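Oxidored_FMN domain-containing protein ([Pseudomonas] geniculata N1, PDB 6L6J) acts as a 6-hydroxypseudooxynicotine amine oxidase that carries FMN and a [4Fe-4S] cluster, and also binds ADP. Local coordinates at residues R426-R429 / E430-P434; P509-L513 / D514-P518. All blocks are in the same frame, centred on the assembly; numbering follows the deposited sequence.

Contact 1: residues R426-R429 / E430-P434; sequences RLVR and ERRLP. With ADP (adenosine-5'-diphosphate), chain D; SO4 (sulfate ion), chain E.
Arg-426 and Glu-430 lie one helical turn apart and join in a salt bridge beside the bound ADP. With chi1 at 63°, CG of Arg-426 sits between its own backbone N and carbonyl carbon, which starts the chain off along the diphosphate. Its CB is 3.5 Å from ADP O1A, CG runs past the same oxygen, and CD comes 3.6 Å from ADP O2B. A bend at chi3 then turns the guanidinium onto Glu-430: NE is 2.9 Å from OE2 and NH2 3.2 Å from that same oxygen, a side-on grip in the guanidinium plane, with the carboxylate turned 56° against it. NH1 bonds instead to Asp-646, an ADP-binding residue, and to Gly-651 O. Arginine suits a place where one flat cation must meet two acids; a leucine in its place would probably leave Glu-430 OE2 and Asp-646 without their cationic mate. The other Glu-430 oxygen, OE1, is held by Tyr-532. From the type I turn 430-433, Arg-432 reaches back four residues, its NH1 2.7 Å from Val-428 O, while its NE bonds a sulfate oxygen, O2, and Glu-422 pairs with NH2. The backbone N of Arg-426 makes an almost straight bond, 2.8 Å, to ADP O1A. The main chain thus binds the diphosphate while the side chain's carbons pass alongside it, at the nucleotide site of a Rossmann-like domain.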
ATOM      1  N   ARG A 426       2.743   5.432  20.370  1.00 30.88           N
ATOM      2  CA  ARG A 426       1.884   4.224  20.229  1.00 28.67           C
ATOM      3  C   ARG A 426       2.680   3.090  19.577  1.00 28.61           C
ATOM      4  O   ARG A 426       2.383   1.919  19.871  1.00 31.13           O
ATOM      5  CB  ARG A 426       0.633   4.538  19.419  1.00 26.83           C
ATOM      6  CG  ARG A 426       0.916   4.968  17.986  1.00 28.58           C
ATOM      7  CD  ARG A 426      -0.350   5.486  17.315  1.00 27.62           C
ATOM      8  NE  ARG A 426      -1.253   4.399  17.007  1.00 25.81           N
ATOM      9  CZ  ARG A 426      -2.442   4.534  16.458  1.00 26.49           C
ATOM     10  NH1 ARG A 426      -2.904   5.739  16.162  1.00 28.29           N
ATOM     11  NH2 ARG A 426      -3.175   3.457  16.216  1.00 25.26           N
ATOM     12  N   LEU A 427       3.685   3.416  18.770  1.00 28.78           N
ATOM     13  CA  LEU A 427       4.489   2.397  18.034  1.00 31.59           C
ATOM     14  C   LEU A 427       5.528   1.709  18.925  1.00 32.52           C
ATOM     15  O   LEU A 427       5.939   0.606  18.537  1.00 34.07           O
ATOM     16  CB  LEU A 427       5.158   3.024  16.815  1.00 31.26           C
ATOM     17  CG  LEU A 427       4.211   3.298  15.646  1.00 31.35           C
ATOM     18  CD1 LEU A 427       4.968   3.989  14.512  1.00 30.78           C
ATOM     19  CD2 LEU A 427       3.551   2.006  15.176  1.00 27.84           C
ATOM     20  N   VAL A 428       5.923   2.289  20.064  1.00 32.79           N
ATOM     21  CA  VAL A 428       6.815   1.583  21.037  1.00 31.46           C
ATOM     22  C   VAL A 428       6.211   0.211  21.308  1.00 30.21           C
ATOM     23  O   VAL A 428       6.909  -0.759  21.074  1.00 30.66           O
ATOM     24  CB  VAL A 428       7.040   2.355  22.353  1.00 32.84           C
ATOM     25  CG1 VAL A 428       7.466   1.434  23.478  1.00 31.61           C
ATOM     26  CG2 VAL A 428       8.058   3.482  22.187  1.00 35.21           C
ATOM     27  N   ARG A 429       4.945   0.150  21.751  1.00 33.25           N
ATOM     28  CA  ARG A 429       4.264  -1.114  22.172  1.00 30.12           C
ATOM     29  C   ARG A 429       3.630  -1.827  20.973  1.00 30.32           C
ATOM     30  O   ARG A 429       3.664  -3.054  20.952  1.00 33.19           O
ATOM     31  CB  ARG A 429       3.202  -0.832  23.227  1.00 30.53           C
ATOM     32  CG  ARG A 429       3.772  -0.469  24.588  1.00 32.65           C
ATOM     33  CD  ARG A 429       2.690  -0.105  25.580  1.00 31.02           C
ATOM     34  NE  ARG A 429       1.810   0.936  25.058  1.00 30.88           N
ATOM     35  CZ  ARG A 429       0.555   1.149  25.464  1.00 33.12           C
ATOM     36  NH1 ARG A 429       0.008   0.378  26.401  1.00 35.01           N
ATOM     37  NH2 ARG A 429      -0.167   2.109  24.914  1.00 30.99           N
ATOM     38  N   GLU A 430       3.089  -1.097  20.000  1.00 33.16           N
ATOM     39  CA  GLU A 430       2.450  -1.703  18.791  1.00 35.74           C
ATOM     40  C   GLU A 430       3.476  -2.531  18.006  1.00 32.97           C
ATOM     41  O   GLU A 430       3.100  -3.639  17.559  1.00 31.98           O
ATOM     42  CB  GLU A 430       1.832  -0.656  17.851  1.00 34.74           C
ATOM     43  CG  GLU A 430       0.454  -0.194  18.261  1.00 35.03           C
ATOM     44  CD  GLU A 430      -0.337   0.517  17.170  1.00 37.07           C
ATOM     45  OE1 GLU A 430      -0.413  -0.009  16.048  1.00 39.15           O
ATOM     46  OE2 GLU A 430      -0.869   1.604  17.439  1.00 34.51           O
ATOM     47  N   ARG A 431       4.697  -2.010  17.816  1.00 31.81           N
ATOM     48  CA  ARG A 431       5.750  -2.667  16.972  1.00 32.96           C
ATOM     49  C   ARG A 431       6.167  -4.003  17.589  1.00 33.36           C
ATOM     50  O   ARG A 431       6.691  -4.830  16.832  1.00 34.26           O
ATOM     51  CB  ARG A 431       6.999  -1.799  16.780  1.00 30.99           C
ATOM     52  CG  ARG A 431       7.910  -1.715  17.996  1.00 30.14           C
ATOM     53  CD  ARG A 431       8.981  -0.662  17.839  1.00 30.05           C
ATOM     54  NE  ARG A 431       9.911  -0.990  16.753  1.00 31.74           N
ATOM     55  CZ  ARG A 431      10.853  -0.174  16.272  1.00 29.46           C
ATOM     56  NH1 ARG A 431      11.007   1.050  16.755  1.00 28.38           N
ATOM     57  NH2 ARG A 431      11.623  -0.581  15.282  1.00 27.95           N
ATOM     58  N   ARG A 432       5.920  -4.200  18.894  1.00 34.53           N
ATOM     59  CA  ARG A 432       6.227  -5.449  19.653  1.00 34.57           C
ATOM     60  C   ARG A 432       5.063  -6.451  19.636  1.00 33.26           C
ATOM     61  O   ARG A 432       5.260  -7.564  20.151  1.00 30.74           O
ATOM     62  CB  ARG A 432       6.584  -5.098  21.101  1.00 36.63           C
ATOM     63  CG  ARG A 432       7.984  -4.517  21.268  1.00 37.83           C
ATOM     64  CD  ARG A 432       8.054  -3.697  22.527  1.00 38.00           C
ATOM     65  NE  ARG A 432       9.408  -3.328  22.878  1.00 40.90           N
ATOM     66  CZ  ARG A 432      10.055  -2.228  22.479  1.00 43.21           C
ATOM     67  NH1 ARG A 432       9.494  -1.363  21.647  1.00 45.00           N
ATOM     68  NH2 ARG A 432      11.291  -2.001  22.907  1.00 42.07           N
ATOM     69  N   LEU A 433       3.893  -6.084  19.098  1.00 33.94           N
ATOM     70  CA  LEU A 433       2.760  -7.033  18.912  1.00 34.66           C
ATOM     71  C   LEU A 433       3.041  -7.919  17.701  1.00 35.25           C
ATOM     72  O   LEU A 433       3.707  -7.497  16.758  1.00 37.29           O
ATOM     73  CB  LEU A 433       1.452  -6.267  18.708  1.00 36.41           C
ATOM     74  CG  LEU A 433       0.915  -5.513  19.917  1.00 35.44           C
ATOM     75  CD1 LEU A 433      -0.315  -4.720  19.521  1.00 35.13           C
ATOM     76  CD2 LEU A 433       0.607  -6.459  21.067  1.00 34.49           C
ATOM     77  N   PRO A 434       2.518  -9.163  17.652  1.00 35.40           N
ATOM     78  CA  PRO A 434       2.824 -10.072  16.552  1.00 34.69           C
ATOM     79  C   PRO A 434       2.444  -9.483  15.182  1.00 35.59           C
ATOM     80  O   PRO A 434       1.348  -8.973  15.014  1.00 35.72           O
ATOM     81  CB  PRO A 434       1.981 -11.320  16.848  1.00 34.47           C
ATOM     82  CG  PRO A 434       1.708 -11.244  18.326  1.00 33.96           C
ATOM     83  CD  PRO A 434       1.577  -9.760  18.613  1.00 35.13           C
TER
HETATM   84  PB  ADP D 703       0.309  10.042  17.516  1.00 31.73           P
HETATM   85  O1B ADP D 703       1.755  10.442  17.326  1.00 30.66           O
HETATM   86  O2B ADP D 703      -0.155   8.954  16.548  1.00 29.63           O
HETATM   87  O3B ADP D 703      -0.616  11.233  17.550  1.00 34.39           O
HETATM   88  PA  ADP D 703       1.124   8.601  19.934  1.00 30.59           P
HETATM   89  O1A ADP D 703       1.978   7.756  19.051  1.00 29.62           O
HETATM   90  O2A ADP D 703       0.247   7.939  20.930  1.00 29.48           O
HETATM   91  O3A ADP D 703       0.160   9.448  18.997  1.00 31.62           O
HETATM   92  O5' ADP D 703       2.029   9.746  20.623  1.00 31.25           O
HETATM   93  C5' ADP D 703       1.749  10.264  21.945  1.00 30.95           C
HETATM   94  C4' ADP D 703       3.025  10.310  22.748  1.00 32.04           C
HETATM   95  O4' ADP D 703       3.033  11.533  23.534  1.00 32.12           O
HETATM   96  C3' ADP D 703       3.205   9.171  23.769  1.00 34.70           C
HETATM   97  O3' ADP D 703       4.564   8.789  23.949  1.00 30.89           O
HETATM   98  C2' ADP D 703       2.646   9.822  25.039  1.00 36.46           C
HETATM   99  O2' ADP D 703       2.981   9.180  26.253  1.00 35.78           O
HETATM  100  C1' ADP D 703       3.285  11.197  24.879  1.00 36.10           C
HETATM  101  N9  ADP D 703       2.757  12.221  25.781  1.00 37.54           N
HETATM  102  C8  ADP D 703       1.459  12.395  26.204  1.00 36.13           C
HETATM  103  N7  ADP D 703       1.318  13.396  27.036  1.00 37.43           N
HETATM  104  C5  ADP D 703       2.607  13.903  27.192  1.00 39.11           C
HETATM  105  C6  ADP D 703       3.136  14.973  27.950  1.00 38.91           C
HETATM  106  N6  ADP D 703       2.405  15.773  28.714  1.00 36.06           N
HETATM  107  N1  ADP D 703       4.469  15.211  27.869  1.00 40.13           N
HETATM  108  C2  ADP D 703       5.207  14.420  27.083  1.00 38.08           C
HETATM  109  N3  ADP D 703       4.821  13.397  26.326  1.00 36.26           N
HETATM  110  C4  ADP D 703       3.499  13.185  26.422  1.00 35.85           C
HETATM  111  S   SO4 E 704      11.851  -5.430  25.231  0.50 61.84           S
HETATM  112  O1  SO4 E 704      13.202  -5.172  24.723  1.00120.49           O
HETATM  113  O2  SO4 E 704      10.950  -4.328  24.875  1.00143.65           O
HETATM  114  O3  SO4 E 704      11.352  -6.669  24.640  1.00 92.03           O
HETATM  115  O4  SO4 E 704      11.900  -5.564  26.686  1.00 78.76           O

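Contact 2: residues P509-L513 / D514-P518; sequences PEDIL and DGRLP
Asp-511 keeps its CG beside the backbone N (chi1 -60°), and Arg-516 bends its chain at chi3 (-52°), which carries the guanidinium back over the end of helix 509-513. There NH2 of Arg-516 is 2.7 Å from OD1 of Asp-511, on the anti side of that oxygen. The two flat groups stand 77° apart, so a single N-H bonds the carboxylate. A weak bond of 3.1 Å joins NH1 of Arg-516 to OD2 of Asp-514, whose OD1 is held more firmly by Arg-429 of helix 426-430; Arg-516 thus bridges two acids whose like charges would otherwise tend to oppose each other. The other Asp-511 oxygen, OD2, takes the backbone N of Thr-508, just ahead of the helix.

Beneath this network the backbone closes in a Schellman motif. Arg-516 N is 2.9 Å from Asp-511 O, and Gly-515 N is 3.2 Å from Ile-512 O. Gly-515 adopts the motif's positive phi, which glycine accepts readily because it has no CB. Nonpolar residues suit the packing: Leu-513 lies on Arg-429 and Glu-430 of helix 426-430, Ile-512 and Leu-517 on Arg-540 of helix 533-542, Pro-509 on Met-533 of that helix and on Val-616 of strand 612-621, and Pro-518 on Ala-612 of the same strand.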
ATOM      1  N   PRO A 509      -7.205  -3.063  24.465  1.00 30.12           N
ATOM      2  CA  PRO A 509      -5.885  -3.188  23.853  1.00 29.19           C
ATOM      3  C   PRO A 509      -4.736  -2.635  24.705  1.00 28.34           C
ATOM      4  O   PRO A 509      -3.649  -3.122  24.533  1.00 29.78           O
ATOM      5  CB  PRO A 509      -6.030  -2.383  22.552  1.00 29.97           C
ATOM      6  CG  PRO A 509      -7.489  -2.505  22.198  1.00 28.02           C
ATOM      7  CD  PRO A 509      -8.203  -2.531  23.532  1.00 28.83           C
ATOM      8  N   GLU A 510      -4.990  -1.655  25.581  1.00 29.96           N
ATOM      9  CA  GLU A 510      -3.956  -1.060  26.482  1.00 33.38           C
ATOM     10  C   GLU A 510      -3.241  -2.170  27.276  1.00 36.46           C
ATOM     11  O   GLU A 510      -1.992  -2.195  27.270  1.00 36.76           O
ATOM     12  CB  GLU A 510      -4.567  -0.009  27.414  1.00 32.73           C
ATOM     13  CG  GLU A 510      -4.946   1.288  26.706  1.00 33.40           C
ATOM     14  CD  GLU A 510      -3.841   1.972  25.911  1.00 34.25           C
ATOM     15  OE1 GLU A 510      -2.695   2.027  26.394  1.00 33.31           O
ATOM     16  OE2 GLU A 510      -4.123   2.440  24.793  1.00 36.66           O
ATOM     17  N   ASP A 511      -4.010  -3.083  27.879  1.00 39.26           N
ATOM     18  CA  ASP A 511      -3.506  -4.224  28.695  1.00 38.38           C
ATOM     19  C   ASP A 511      -2.638  -5.145  27.834  1.00 37.51           C
ATOM     20  O   ASP A 511      -1.588  -5.599  28.327  1.00 43.05           O
ATOM     21  CB  ASP A 511      -4.660  -5.004  29.336  1.00 39.36           C
ATOM     22  CG  ASP A 511      -5.518  -4.158  30.266  1.00 40.07           C
ATOM     23  OD1 ASP A 511      -4.949  -3.569  31.204  1.00 38.61           O
ATOM     24  OD2 ASP A 511      -6.739  -4.065  30.023  1.00 40.47           O
ATOM     25  N   ILE A 512      -3.052  -5.421  26.602  1.00 35.27           N
ATOM     26  CA  ILE A 512      -2.324  -6.376  25.712  1.00 37.89           C
ATOM     27  C   ILE A 512      -1.041  -5.722  25.212  1.00 35.58           C
ATOM     28  O   ILE A 512      -0.035  -6.429  25.101  1.00 40.14           O
ATOM     29  CB  ILE A 512      -3.197  -6.863  24.542  1.00 39.12           C
ATOM     30  CG1 ILE A 512      -4.582  -7.300  25.020  1.00 40.40           C
ATOM     31  CG2 ILE A 512      -2.484  -7.968  23.776  1.00 39.46           C
ATOM     32  CD1 ILE A 512      -4.579  -8.175  26.259  1.00 41.32           C
ATOM     33  N   LEU A 513      -1.097  -4.424  24.922  1.00 36.19           N
ATOM     34  CA  LEU A 513       0.083  -3.596  24.549  1.00 36.69           C
ATOM     35  C   LEU A 513       1.082  -3.568  25.720  1.00 33.33           C
ATOM     36  O   LEU A 513       2.289  -3.534  25.454  1.00 31.21           O
ATOM     37  CB  LEU A 513      -0.405  -2.195  24.128  1.00 37.15           C
ATOM     38  CG  LEU A 513      -1.055  -2.109  22.738  1.00 35.00           C
ATOM     39  CD1 LEU A 513      -2.001  -0.932  22.627  1.00 35.47           C
ATOM     40  CD2 LEU A 513      -0.005  -2.015  21.649  1.00 36.49           C
ATOM     41  N   ASP A 514       0.605  -3.635  26.967  1.00 34.86           N
ATOM     42  CA  ASP A 514       1.460  -3.615  28.189  1.00 36.27           C
ATOM     43  C   ASP A 514       1.906  -5.026  28.599  1.00 38.22           C
ATOM     44  O   ASP A 514       2.645  -5.119  29.586  1.00 38.23           O
ATOM     45  CB  ASP A 514       0.743  -2.973  29.372  1.00 35.38           C
ATOM     46  CG  ASP A 514       0.568  -1.485  29.222  1.00 36.26           C
ATOM     47  OD1 ASP A 514       1.313  -0.889  28.421  1.00 37.86           O
ATOM     48  OD2 ASP A 514      -0.334  -0.946  29.888  1.00 39.44           O
ATOM     49  N   GLY A 515       1.476  -6.064  27.877  1.00 39.30           N
ATOM     50  CA  GLY A 515       1.839  -7.470  28.133  1.00 41.09           C
ATOM     51  C   GLY A 515       1.184  -8.017  29.394  1.00 41.42           C
ATOM     52  O   GLY A 515       1.808  -8.874  30.028  1.00 40.85           O
ATOM     53  N   ARG A 516      -0.011  -7.531  29.740  1.00 41.58           N
ATOM     54  CA  ARG A 516      -0.803  -7.969  30.918  1.00 44.19           C
ATOM     55  C   ARG A 516      -1.929  -8.884  30.425  1.00 44.28           C
ATOM     56  O   ARG A 516      -3.055  -8.399  30.218  1.00 42.96           O
ATOM     57  CB  ARG A 516      -1.335  -6.756  31.690  1.00 47.60           C
ATOM     58  CG  ARG A 516      -0.281  -6.032  32.521  1.00 53.69           C
ATOM     59  CD  ARG A 516      -0.903  -5.177  33.617  1.00 56.23           C
ATOM     60  NE  ARG A 516      -1.916  -4.289  33.050  1.00 59.33           N
ATOM     61  CZ  ARG A 516      -1.689  -3.081  32.538  1.00 59.28           C
ATOM     62  NH1 ARG A 516      -0.466  -2.570  32.532  1.00 61.61           N
ATOM     63  NH2 ARG A 516      -2.694  -2.385  32.032  1.00 56.46           N
ATOM     64  N   LEU A 517      -1.617 -10.168  30.239  1.00 42.94           N
ATOM     65  CA  LEU A 517      -2.465 -11.135  29.499  1.00 41.15           C
ATOM     66  C   LEU A 517      -3.237 -11.996  30.479  1.00 42.46           C
ATOM     67  O   LEU A 517      -2.746 -12.252  31.576  1.00 41.42           O
ATOM     68  CB  LEU A 517      -1.578 -12.018  28.625  1.00 40.27           C
ATOM     69  CG  LEU A 517      -1.208 -11.439  27.270  1.00 42.55           C
ATOM     70  CD1 LEU A 517      -0.495 -10.102  27.414  1.00 43.40           C
ATOM     71  CD2 LEU A 517      -0.340 -12.431  26.515  1.00 45.58           C
ATOM     72  N   PRO A 518      -4.431 -12.501  30.081  1.00 44.07           N
ATOM     73  CA  PRO A 518      -5.148 -13.496  30.866  1.00 47.37           C
ATOM     74  C   PRO A 518      -4.293 -14.768  30.824  1.00 50.45           C
ATOM     75  O   PRO A 518      -3.742 -15.036  29.773  1.00 51.56           O
ATOM     76  CB  PRO A 518      -6.521 -13.682  30.195  1.00 44.18           C
ATOM     77  CG  PRO A 518      -6.424 -12.964  28.861  1.00 44.16           C
ATOM     78  CD  PRO A 518      -5.118 -12.191  28.822  1.00 43.44           C
TER

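Contacts 1 and 2 have their centres 11 Å apart and join through Arg-429, which carries charge from the first into the second. Its NH1 is 2.7 Å from Asp-514 OD1 and its NH2 2.9 Å from Glu-510 OE1, so the single guanidinium meets two acids of contact 2, one in helix 509-513 and one just after it. Nonpolar packing continues the join where Leu-433 CD1 lies 3.5 Å from Leu-513 CD2. Contact 1 touches ADP directly through Arg-426; contact 2 stands behind it, the side chain of Glu-510 about 8 Å from the nucleotide. The iron-sulfur cluster is about 11 Å from the side chain of Leu-427. The pair thus links the Rossmann-like region to the second alpha/beta region.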